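Local coordinates for HEPN domain-containing protein (Sulfolobus tokodaii, PDB 1WOL) that is of unknown function but adopts the all-helical fold of the HEPN domain, whose relatives are often linked to nucleotide or nucleic-acid chemistry, at residues Thr99-Asp102 / Ala103-Ile107. Residues are numbered along the deposited sequence; the frame is centred on the assembly and turned at random.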
loop_
_atom_site.group_PDB
_atom_site.type_symbol
_atom_site.label_atom_id
_atom_site.label_comp_id
_atom_site.label_asym_id
_atom_site.label_seq_id
_atom_site.Cartn_x
_atom_site.Cartn_y
_atom_site.Cartn_z
ATOM N N THR A 99 0.811 -10.084 -13.237
ATOM C CA THR A 99 1.853 -9.850 -14.229
ATOM C C THR A 99 2.845 -8.846 -13.758
ATOM O O THR A 99 2.618 -8.190 -12.704
ATOM C CB THR A 99 1.272 -9.173 -15.521
ATOM O OG1 THR A 99 0.651 -7.932 -15.168
ATOM C CG2 THR A 99 0.176 -10.157 -16.038
ATOM N N GLU A 100 3.906 -8.763 -14.508
ATOM C CA GLU A 100 4.983 -7.843 -14.083
ATOM C C GLU A 100 4.429 -6.353 -14.099
ATOM O O GLU A 100 4.748 -5.523 -13.255
ATOM C CB GLU A 100 6.181 -7.995 -15.041
ATOM C CG GLU A 100 7.410 -7.197 -14.556
ATOM C CD GLU A 100 8.686 -7.700 -15.285
ATOM O OE1 GLU A 100 9.781 -7.380 -14.818
ATOM O OE2 GLU A 100 8.563 -8.450 -16.310
ATOM N N ARG A 101 3.553 -5.996 -15.069
ATOM C CA ARG A 101 2.963 -4.661 -15.035
ATOM C C ARG A 101 2.204 -4.389 -13.750
ATOM O O ARG A 101 2.293 -3.308 -13.220
ATOM C CB ARG A 101 2.040 -4.474 -16.249
ATOM C CG ARG A 101 1.203 -3.185 -16.141
ATOM C CD ARG A 101 0.396 -2.905 -17.451
ATOM N NE ARG A 101 -0.762 -3.795 -17.559
ATOM C CZ ARG A 101 -1.880 -3.658 -16.923
ATOM N NH1 ARG A 101 -2.130 -2.671 -16.063
ATOM N NH2 ARG A 101 -2.831 -4.567 -17.103
ATOM N N ASP A 102 1.494 -5.388 -13.161
ATOM C CA ASP A 102 0.759 -5.159 -11.957
ATOM C C ASP A 102 1.800 -4.858 -10.886
ATOM O O ASP A 102 1.572 -3.976 -10.108
ATOM C CB ASP A 102 0.070 -6.472 -11.507
ATOM C CG ASP A 102 -0.986 -6.969 -12.499
ATOM O OD1 ASP A 102 -1.248 -8.236 -12.422
ATOM O OD2 ASP A 102 -1.595 -6.148 -13.232
ATOM N N ALA A 103 2.880 -5.629 -10.835
ATOM C CA ALA A 103 3.890 -5.313 -9.806
ATOM C C ALA A 103 4.418 -3.907 -9.925
ATOM O O ALA A 103 4.555 -3.222 -8.909
ATOM C CB ALA A 103 4.975 -6.357 -9.916
ATOM N N ASP A 104 4.723 -3.519 -11.166
ATOM C CA ASP A 104 5.178 -2.132 -11.325
ATOM C C ASP A 104 4.152 -1.152 -10.900
ATOM O O ASP A 104 4.488 -0.163 -10.213
ATOM C CB ASP A 104 5.546 -1.807 -12.839
ATOM C CG ASP A 104 6.727 -2.531 -13.299
ATOM O OD1 ASP A 104 7.415 -3.252 -12.543
ATOM O OD2 ASP A 104 7.007 -2.377 -14.542
ATOM N N GLU A 105 2.880 -1.288 -11.271
ATOM C CA GLU A 105 1.868 -0.272 -10.875
ATOM C C GLU A 105 1.667 -0.265 -9.369
ATOM O O GLU A 105 1.494 0.804 -8.758
ATOM C CB GLU A 105 0.531 -0.630 -11.562
ATOM C CG GLU A 105 0.696 -0.393 -13.067
ATOM C CD GLU A 105 -0.626 -0.669 -13.858
ATOM O OE1 GLU A 105 -1.621 -1.088 -13.258
ATOM O OE2 GLU A 105 -0.500 -0.413 -15.096
ATOM N N CYS A 106 1.666 -1.413 -8.768
ATOM C CA CYS A 106 1.500 -1.463 -7.297
ATOM C C CYS A 106 2.771 -0.874 -6.626
ATOM O O CYS A 106 2.567 -0.033 -5.697
ATOM C CB CYS A 106 1.456 -2.913 -6.810
ATOM S SG CYS A 106 -0.222 -3.663 -7.241
ATOM N N ILE A 107 3.998 -1.231 -6.996
ATOM C CA ILE A 107 5.191 -0.704 -6.338
ATOM C C ILE A 107 5.173 0.831 -6.518
ATOM O O ILE A 107 5.475 1.549 -5.559
ATOM C CB ILE A 107 6.408 -1.350 -6.938
ATOM C CG1 ILE A 107 6.506 -2.805 -6.334
ATOM C CG2 ILE A 107 7.688 -0.561 -6.494
ATOM C CD1 ILE A 107 7.545 -3.694 -7.123
HETATM O O HOH W 1 -2.428 -3.667 -12.472
#
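R101 and E105, one helical turn apart, form a salt bridge: R101 NH1 donates to E105 OE2 at 2.9 Å. The oxygen sits in the guanidinium plane, at its edge, while the nitrogen approaches from above the carboxylate plane, and the planes lie 60° apart. R101 leaves the backbone with CG anti to N (chi1 170°) but bends at chi3 (75°), bringing NH1 back over the carboxylate; its CG also lies 3.4 Å from E105 OE2. The other carboxylate oxygen, E105 OE1, accepts a hydrogen bond from a water at 2.8 Å, which also donates to D102 OD2, bridging two acidic groups. With an alanine in place of E105, the R101 guanidinium is likely to lose its mate and become freer to turn, and this water to lose an acceptor.

T99 N donates to D102 OD1 (2.9 Å), and D102 N returns a weak bond to T99 OG1. Backbone bonds then run from A103, D104, E105 and C106 to the carbonyls four residues earlier. D104 OD1 forms a salt bridge with K22 NZ of helix 4-23. C106 SG packs 3.4 Å from D102 O and forms a disulfide with C31, tying this turn to helix 27-48. T99, the N-cap, and D102 form a capping box opening helix 100-120 of the HEPN fold, followed by an i to i+4 salt bridge, with E105 lining a tertiary-butyl alcohol site.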